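Local coordinates for protein deoxycytidylate deaminase (Cyanophage S-TIM5, PDB 4P9E) that probably catalyses the zinc-dependent deamination of dCMP to dUMP and carries a binding site for the allosteric inhibitor dTTP, at residues K9-M13 and K112-R116; K29-V35 and S89-H95. One frame throughout, in Å; residues are numbered along the deposited sequence.

Interaction 1: residues K9-M13 and K112-R116; sequences KEAYM and KVYYR
Arg116 reaches along Met13 to Glu10 and pins the end of its own strand to the helix. Its CB packs near the sulfur of Met13, with Arg116 CB to Met13 SD 4.0 Å. CD and NE pass over Met13 CG, which lies on one face of the guanidinium, offset toward its rim; Arg116 NH1 to Met13 CG is 3.5 Å. At the tip the group meets Glu10 end-on, one nitrogen to each oxygen. Arg116 NH2 gives the shorter bond, 2.6 Å to Glu10 OE1, and uses the syn lone pair of that oxygen. Arg116 NH1 bonds Glu10 OE2 at 3.0 Å, from the syn side but tilted out of the carboxylate plane. The two flat groups are nearly coplanar, 27° apart. Arg116 has two further acid partners, Glu17 and the C-terminal carboxylate of Met138, so the guanidinium probably keeps its charge.

Helix 6-20 lies across one face of the central mixed sheet of the cytidine deaminase fold. Here it crosses strand 112-115 at 71°. Met13 lies between helix and strand. Its CG is anti to the backbone N (chi1 -168°), and the later bends turn CE in over the strand. Met13 CE lies 3.4 Å from Tyr114 O and 4.0 Å from Tyr114 CB.

One turn earlier, Lys9 crosses Tyr114 at about a right angle. Its CD and CE lie off the ring plane, beside CE1. Lys9 NZ comes nearer the plane, at the edge, and makes a weak bond to Tyr114 OH, 3.3 Å. Lys112 NZ also bonds that hydroxyl weakly, while Lys112 CE lies over one ring face, toward its rim. Lys9 NZ and Lys112 NZ are 4.3 Å apart. Glu136 forms a salt bridge with Lys112 and a weak, long pair with Lys9, which would ease their repulsion.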
ATOM      1  N   LYS A   9     -21.102  15.980   5.533  1.00 46.45           N
ATOM      2  CA  LYS A   9     -21.804  14.761   5.878  1.00 40.99           C
ATOM      3  C   LYS A   9     -22.885  14.517   4.836  1.00 45.84           C
ATOM      4  O   LYS A   9     -23.019  13.417   4.280  1.00 47.06           O
ATOM      5  CB  LYS A   9     -22.416  14.942   7.266  1.00 50.42           C
ATOM      6  CG  LYS A   9     -22.731  13.669   8.007  1.00 50.90           C
ATOM      7  CD  LYS A   9     -22.932  13.917   9.501  1.00 53.55           C
ATOM      8  CE  LYS A   9     -21.621  13.836  10.287  1.00 56.74           C
ATOM      9  NZ  LYS A   9     -21.810  13.598  11.761  1.00 58.31           N
ATOM     10  N   GLU A  10     -23.628  15.577   4.544  1.00 46.17           N
ATOM     11  CA  GLU A  10     -24.728  15.524   3.601  1.00 45.29           C
ATOM     12  C   GLU A  10     -24.258  15.270   2.173  1.00 43.51           C
ATOM     13  O   GLU A  10     -24.914  14.548   1.426  1.00 49.07           O
ATOM     14  CB  GLU A  10     -25.550  16.817   3.680  1.00 52.32           C
ATOM     15  CG  GLU A  10     -26.755  16.894   2.737  1.00 52.15           C
ATOM     16  CD  GLU A  10     -27.881  15.911   3.080  1.00 58.63           C
ATOM     17  OE1 GLU A  10     -28.013  15.516   4.267  1.00 51.00           O
ATOM     18  OE2 GLU A  10     -28.637  15.542   2.141  1.00 59.14           O
ATOM     19  N   ALA A  11     -23.126  15.853   1.791  1.00 37.78           N
ATOM     20  CA  ALA A  11     -22.574  15.620   0.457  1.00 40.47           C
ATOM     21  C   ALA A  11     -22.224  14.145   0.250  1.00 37.70           C
ATOM     22  O   ALA A  11     -22.400  13.607  -0.841  1.00 35.21           O
ATOM     23  CB  ALA A  11     -21.365  16.501   0.204  1.00 38.91           C
ATOM     24  N   TYR A  12     -21.749  13.500   1.309  1.00 37.62           N
ATOM     25  CA  TYR A  12     -21.494  12.064   1.280  1.00 38.68           C
ATOM     26  C   TYR A  12     -22.769  11.270   1.045  1.00 35.75           C
ATOM     27  O   TYR A  12     -22.813  10.404   0.178  1.00 33.78           O
ATOM     28  CB  TYR A  12     -20.823  11.606   2.573  1.00 36.11           C
ATOM     29  CG  TYR A  12     -19.401  12.089   2.699  1.00 36.62           C
ATOM     30  CD1 TYR A  12     -18.572  12.136   1.593  1.00 33.04           C
ATOM     31  CD2 TYR A  12     -18.889  12.506   3.926  1.00 38.29           C
ATOM     32  CE1 TYR A  12     -17.273  12.565   1.701  1.00 37.12           C
ATOM     33  CE2 TYR A  12     -17.582  12.945   4.046  1.00 34.99           C
ATOM     34  CZ  TYR A  12     -16.780  12.977   2.929  1.00 38.00           C
ATOM     35  OH  TYR A  12     -15.477  13.418   3.026  1.00 37.75           O
ATOM     36  N   MET A  13     -23.807  11.572   1.816  1.00 38.96           N
ATOM     37  CA  MET A  13     -25.064  10.859   1.660  1.00 40.33           C
ATOM     38  C   MET A  13     -25.648  11.085   0.281  1.00 39.25           C
ATOM     39  O   MET A  13     -26.166  10.166  -0.335  1.00 45.38           O
ATOM     40  CB  MET A  13     -26.080  11.255   2.730  1.00 41.00           C
ATOM     41  CG  MET A  13     -27.284  10.334   2.790  1.00 35.30           C
ATOM     42  SD  MET A  13     -26.844   8.590   2.973  1.00 39.70           S
ATOM     43  CE  MET A  13     -26.594   8.417   4.736  1.00 36.54           C
ATOM     44  N   LYS A 112     -18.241   3.660  11.955  1.00 37.00           N
ATOM     45  CA  LYS A 112     -19.616   4.090  12.057  1.00 35.19           C
ATOM     46  C   LYS A 112     -20.337   3.965  10.713  1.00 32.92           C
ATOM     47  O   LYS A 112     -19.737   4.127   9.659  1.00 30.75           O
ATOM     48  CB  LYS A 112     -19.651   5.535  12.560  1.00 36.76           C
ATOM     49  CG  LYS A 112     -21.007   6.196  12.516  1.00 35.65           C
ATOM     50  CD  LYS A 112     -20.871   7.643  12.891  1.00 38.09           C
ATOM     51  CE  LYS A 112     -22.204   8.272  13.259  1.00 39.92           C
ATOM     52  NZ  LYS A 112     -21.979   9.711  13.501  1.00 42.28           N
ATOM     53  N   VAL A 113     -21.627   3.663  10.768  1.00 32.44           N
ATOM     54  CA  VAL A 113     -22.490   3.675   9.593  1.00 34.37           C
ATOM     55  C   VAL A 113     -23.557   4.801   9.653  1.00 36.69           C
ATOM     56  O   VAL A 113     -24.303   4.907  10.621  1.00 39.32           O
ATOM     57  CB  VAL A 113     -23.198   2.301   9.397  1.00 37.34           C
ATOM     58  CG1 VAL A 113     -24.141   2.344   8.195  1.00 38.22           C
ATOM     59  CG2 VAL A 113     -22.179   1.170   9.243  1.00 28.38           C
ATOM     60  N   TYR A 114     -23.600   5.640   8.621  1.00 38.09           N
ATOM     61  CA  TYR A 114     -24.670   6.615   8.418  1.00 34.12           C
ATOM     62  C   TYR A 114     -25.650   6.074   7.371  1.00 33.34           C
ATOM     63  O   TYR A 114     -25.234   5.676   6.281  1.00 29.22           O
ATOM     64  CB  TYR A 114     -24.109   7.940   7.894  1.00 34.21           C
ATOM     65  CG  TYR A 114     -23.126   8.662   8.784  1.00 38.10           C
ATOM     66  CD1 TYR A 114     -23.528   9.722   9.573  1.00 39.01           C
ATOM     67  CD2 TYR A 114     -21.776   8.309   8.804  1.00 42.72           C
ATOM     68  CE1 TYR A 114     -22.617  10.400  10.387  1.00 44.82           C
ATOM     69  CE2 TYR A 114     -20.857   8.979   9.616  1.00 38.45           C
ATOM     70  CZ  TYR A 114     -21.286  10.022  10.398  1.00 45.91           C
ATOM     71  OH  TYR A 114     -20.391  10.686  11.201  1.00 52.22           O
ATOM     72  N   TYR A 115     -26.940   6.053   7.689  1.00 33.40           N
ATOM     73  CA  TYR A 115     -27.961   5.684   6.694  1.00 36.95           C
ATOM     74  C   TYR A 115     -29.082   6.707   6.560  1.00 41.10           C
ATOM     75  O   TYR A 115     -29.379   7.458   7.500  1.00 39.34           O
ATOM     76  CB  TYR A 115     -28.559   4.316   6.979  1.00 34.57           C
ATOM     77  CG  TYR A 115     -29.415   4.272   8.217  1.00 41.53           C
ATOM     78  CD1 TYR A 115     -30.790   4.437   8.137  1.00 41.93           C
ATOM     79  CD2 TYR A 115     -28.854   4.048   9.470  1.00 40.97           C
ATOM     80  CE1 TYR A 115     -31.585   4.386   9.259  1.00 44.05           C
ATOM     81  CE2 TYR A 115     -29.641   4.008  10.601  1.00 42.49           C
ATOM     82  CZ  TYR A 115     -31.011   4.173  10.492  1.00 48.60           C
ATOM     83  OH  TYR A 115     -31.813   4.132  11.618  1.00 55.61           O
ATOM     84  N   ARG A 116     -29.639   6.826   5.361  1.00 39.83           N
ATOM     85  CA  ARG A 116     -30.799   7.681   5.158  1.00 40.52           C
ATOM     86  C   ARG A 116     -32.128   6.994   5.416  1.00 44.87           C
ATOM     87  O   ARG A 116     -33.035   7.588   5.976  1.00 53.68           O
ATOM     88  CB  ARG A 116     -30.798   8.287   3.761  1.00 38.06           C
ATOM     89  CG  ARG A 116     -31.829   9.375   3.582  1.00 39.15           C
ATOM     90  CD  ARG A 116     -31.259  10.555   2.841  1.00 38.01           C
ATOM     91  NE  ARG A 116     -30.753  11.577   3.743  1.00 36.88           N
ATOM     92  CZ  ARG A 116     -30.014  12.604   3.355  1.00 39.88           C
ATOM     93  NH1 ARG A 116     -29.695  12.746   2.081  1.00 34.40           N
ATOM     94  NH2 ARG A 116     -29.593  13.489   4.239  1.00 40.62           N
TER

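Interaction 2: residues K29-V35 and S89-H95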
ATOM      1  N   LYS A  29     -33.188   0.291  -4.854  1.00 52.89           N
ATOM      2  CA  LYS A  29     -31.910   0.867  -5.267  1.00 50.43           C
ATOM      3  C   LYS A  29     -31.111   1.401  -4.057  1.00 43.72           C
ATOM      4  O   LYS A  29     -31.575   2.266  -3.318  1.00 46.10           O
ATOM      5  CB  LYS A  29     -32.124   1.965  -6.304  1.00 48.59           C
ATOM      6  CG  LYS A  29     -32.877   1.510  -7.528  1.00 55.44           C
ATOM      7  CD  LYS A  29     -32.572   2.404  -8.731  1.00 54.27           C
ATOM      8  CE  LYS A  29     -33.516   2.109  -9.891  1.00 67.84           C
ATOM      9  NZ  LYS A  29     -33.670   0.637 -10.119  1.00 72.83           N
ATOM     10  N   VAL A  30     -29.912   0.863  -3.861  1.00 49.29           N
ATOM     11  CA  VAL A  30     -29.070   1.205  -2.715  1.00 42.92           C
ATOM     12  C   VAL A  30     -27.701   1.699  -3.176  1.00 41.59           C
ATOM     13  O   VAL A  30     -27.126   1.184  -4.143  1.00 39.34           O
ATOM     14  CB  VAL A  30     -28.858  -0.027  -1.806  1.00 41.68           C
ATOM     15  CG1 VAL A  30     -28.254   0.377  -0.464  1.00 37.98           C
ATOM     16  CG2 VAL A  30     -30.174  -0.759  -1.598  1.00 42.23           C
ATOM     17  N   GLY A  31     -27.181   2.704  -2.489  1.00 37.47           N
ATOM     18  CA  GLY A  31     -25.839   3.171  -2.758  1.00 33.18           C
ATOM     19  C   GLY A  31     -25.044   3.159  -1.478  1.00 34.85           C
ATOM     20  O   GLY A  31     -25.599   3.340  -0.408  1.00 37.40           O
ATOM     21  N   ALA A  32     -23.743   2.926  -1.582  1.00 38.29           N
ATOM     22  CA  ALA A  32     -22.857   3.038  -0.420  1.00 37.46           C
ATOM     23  C   ALA A  32     -21.563   3.766  -0.792  1.00 37.70           C
ATOM     24  O   ALA A  32     -21.152   3.769  -1.943  1.00 34.31           O
ATOM     25  CB  ALA A  32     -22.563   1.661   0.194  1.00 31.92           C
ATOM     26  N   ILE A  33     -20.949   4.394   0.206  1.00 41.73           N
ATOM     27  CA  ILE A  33     -19.741   5.203   0.059  1.00 38.67           C
ATOM     28  C   ILE A  33     -18.860   4.948   1.275  1.00 40.25           C
ATOM     29  O   ILE A  33     -19.328   5.060   2.399  1.00 38.47           O
ATOM     30  CB  ILE A  33     -20.100   6.701   0.021  1.00 40.07           C
ATOM     31  CG1 ILE A  33     -20.623   7.074  -1.351  1.00 44.72           C
ATOM     32  CG2 ILE A  33     -18.911   7.560   0.287  1.00 40.02           C
ATOM     33  CD1 ILE A  33     -19.579   6.987  -2.414  1.00 42.80           C
ATOM     34  N   VAL A  34     -17.597   4.583   1.052  1.00 33.33           N
ATOM     35  CA  VAL A  34     -16.640   4.487   2.153  1.00 32.20           C
ATOM     36  C   VAL A  34     -15.825   5.774   2.285  1.00 32.20           C
ATOM     37  O   VAL A  34     -15.288   6.294   1.310  1.00 33.12           O
ATOM     38  CB  VAL A  34     -15.732   3.232   2.053  1.00 29.55           C
ATOM     39  CG1 VAL A  34     -14.641   3.274   3.114  1.00 27.06           C
ATOM     40  CG2 VAL A  34     -16.568   1.970   2.239  1.00 26.53           C
ATOM     41  N   VAL A  35     -15.769   6.312   3.498  1.00 28.03           N
ATOM     42  CA  VAL A  35     -15.004   7.525   3.744  1.00 26.61           C
ATOM     43  C   VAL A  35     -14.006   7.314   4.869  1.00 30.00           C
ATOM     44  O   VAL A  35     -14.325   6.724   5.892  1.00 31.30           O
ATOM     45  CB  VAL A  35     -15.916   8.727   4.060  1.00 28.76           C
ATOM     46  CG1 VAL A  35     -15.082   9.980   4.271  1.00 27.34           C
ATOM     47  CG2 VAL A  35     -16.920   8.936   2.936  1.00 22.66           C
ATOM     48  N   SER A  89     -12.655   3.420   8.824  1.00 33.94           N
ATOM     49  CA  SER A  89     -13.441   4.216   7.902  1.00 37.81           C
ATOM     50  C   SER A  89     -14.884   4.322   8.367  1.00 34.53           C
ATOM     51  O   SER A  89     -15.278   3.709   9.365  1.00 35.56           O
ATOM     52  CB  SER A  89     -13.428   3.580   6.521  1.00 36.94           C
ATOM     53  OG  SER A  89     -14.177   2.379   6.539  1.00 31.90           O
ATOM     54  N   GLU A  90     -15.664   5.096   7.624  1.00 33.17           N
ATOM     55  CA  GLU A  90     -17.098   5.194   7.851  1.00 37.75           C
ATOM     56  C   GLU A  90     -17.873   4.853   6.599  1.00 35.82           C
ATOM     57  O   GLU A  90     -17.444   5.134   5.488  1.00 33.81           O
ATOM     58  CB  GLU A  90     -17.463   6.594   8.280  1.00 36.22           C
ATOM     59  CG  GLU A  90     -16.370   7.241   9.087  1.00 52.64           C
ATOM     60  CD  GLU A  90     -16.889   8.338   9.955  1.00 49.65           C
ATOM     61  OE1 GLU A  90     -16.994   9.482   9.470  1.00 55.04           O
ATOM     62  OE2 GLU A  90     -17.207   8.038  11.117  1.00 44.90           O
ATOM     63  N   LEU A  91     -19.031   4.250   6.791  1.00 34.85           N
ATOM     64  CA  LEU A  91     -19.876   3.878   5.686  1.00 30.33           C
ATOM     65  C   LEU A  91     -21.084   4.813   5.576  1.00 35.28           C
ATOM     66  O   LEU A  91     -21.851   4.927   6.523  1.00 36.68           O
ATOM     67  CB  LEU A  91     -20.357   2.466   5.938  1.00 29.65           C
ATOM     68  CG  LEU A  91     -21.178   1.855   4.821  1.00 39.01           C
ATOM     69  CD1 LEU A  91     -20.345   1.822   3.547  1.00 36.00           C
ATOM     70  CD2 LEU A  91     -21.596   0.471   5.250  1.00 37.09           C
ATOM     71  N   PHE A  92     -21.249   5.495   4.443  1.00 31.64           N
ATOM     72  CA  PHE A  92     -22.514   6.177   4.161  1.00 32.00           C
ATOM     73  C   PHE A  92     -23.340   5.323   3.225  1.00 32.96           C
ATOM     74  O   PHE A  92     -22.963   5.086   2.089  1.00 31.16           O
ATOM     75  CB  PHE A  92     -22.314   7.541   3.520  1.00 30.62           C
ATOM     76  CG  PHE A  92     -21.710   8.545   4.429  1.00 36.26           C
ATOM     77  CD1 PHE A  92     -22.494   9.517   5.019  1.00 37.71           C
ATOM     78  CD2 PHE A  92     -20.356   8.523   4.710  1.00 32.15           C
ATOM     79  CE1 PHE A  92     -21.927  10.444   5.864  1.00 36.78           C
ATOM     80  CE2 PHE A  92     -19.803   9.448   5.557  1.00 32.21           C
ATOM     81  CZ  PHE A  92     -20.584  10.403   6.131  1.00 33.08           C
ATOM     82  N   CYS A  93     -24.482   4.859   3.698  1.00 36.86           N
ATOM     83  CA  CYS A  93     -25.346   4.089   2.843  1.00 36.51           C
ATOM     84  C   CYS A  93     -26.736   4.755   2.730  1.00 38.59           C
ATOM     85  O   CYS A  93     -27.176   5.440   3.649  1.00 42.01           O
ATOM     86  CB  CYS A  93     -25.419   2.651   3.368  1.00 39.48           C
ATOM     87  SG  CYS A  93     -26.041   1.457   2.144  1.00 58.70           S
ATOM     88  N   THR A  94     -27.404   4.595   1.595  1.00 25.68           N
ATOM     89  CA  THR A  94     -28.788   5.049   1.485  1.00 30.16           C
ATOM     90  C   THR A  94     -29.704   4.260   2.412  1.00 31.86           C
ATOM     91  O   THR A  94     -30.688   4.782   2.904  1.00 32.00           O
ATOM     92  CB  THR A  94     -29.343   4.942   0.047  1.00 28.05           C
ATOM     93  OG1 THR A  94     -29.161   3.614  -0.451  1.00 31.94           O
ATOM     94  CG2 THR A  94     -28.653   5.922  -0.877  1.00 29.55           C
ATOM     95  N   HIS A  95     -29.372   3.002   2.658  1.00 29.29           N
ATOM     96  CA  HIS A  95     -30.206   2.172   3.504  1.00 31.31           C
ATOM     97  C   HIS A  95     -29.472   1.564   4.674  1.00 36.44           C
ATOM     98  O   HIS A  95     -28.281   1.311   4.593  1.00 38.45           O
ATOM     99  CB  HIS A  95     -30.852   1.067   2.690  1.00 36.71           C
ATOM    100  CG  HIS A  95     -31.828   1.570   1.675  1.00 43.11           C
ATOM    101  ND1 HIS A  95     -31.431   2.239   0.538  1.00 41.49           N
ATOM    102  CD2 HIS A  95     -33.176   1.531   1.649  1.00 44.21           C
ATOM    103  CE1 HIS A  95     -32.502   2.575  -0.160  1.00 40.79           C
ATOM    104  NE2 HIS A  95     -33.573   2.152   0.483  1.00 43.56           N
TER
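Ile33 and Phe92 form a hydrogen-bonded pair at the middle of two antiparallel strands, 31-36 and 90-93. These are neighbouring strands in the mixed sheet of the cytidine deaminase fold. Phe92 N bonds Ile33 O at 2.8 Å, in the carbonyl plane, and Ile33 N bonds Phe92 O in return. Val35 and Glu90 repeat the pattern.

This part is tightly packed on both faces, though Glu90 is partly exposed. On one, Val35 CG2 lies obliquely against the Phe92 ring, 3.9 Å from Phe92 CD2. Helix 6-20 covers Ile33 and Val35 on this face. On the other, Leu91 CD1 sits between Ala32 CB and Val34 CG2, 4.0 Å from each. Helix 71-80 packs there; its Glu72, the predicted proton donor, touches Leu91 and Cys93.

The other end is looser, with Lys29, Val30 and His95 partly exposed. The second strand turns a corner at Thr94, and a side chain takes over from the backbone. Thr94 OG1 stands between its own backbone N and carbonyl carbon (chi1 53°) and accepts a hydrogen bond from Gly31 N, 3.0 Å. Thr94 N still bonds Gly31 O, so the residue grips Gly31 twice. Val30 CG1 lies 3.6 Å from Cys93 SG. The Val30 side chain is about 8 Å from the bound zinc ion. The Lys29 chain runs off from the partner strand, and its NZ bonds Cys25 O. His95 ND1 holds Thr94 OG1 at 2.8 Å, in the ring plane.

In the fold
The interactions are neighbours, their centres about 7 Å apart. Interaction 2 lies near the centre of the chain and is nested inside the loop closed by interaction 1. It joins two strands within the sheet, mostly by backbone bonds and buried apolar side chains. Interaction 1 is partly buried and lays a helix over that sheet, so its polar bonds come from side chains, mainly partly exposed charged ones. Strands 90-93 and 112-115 run parallel side by side: Tyr114 O lies 2.8 Å from Cys93 N, a probable hydrogen bond. Phe92 bridges both contacts, its ring stacked on Tyr114 and meeting Tyr12 of the helix.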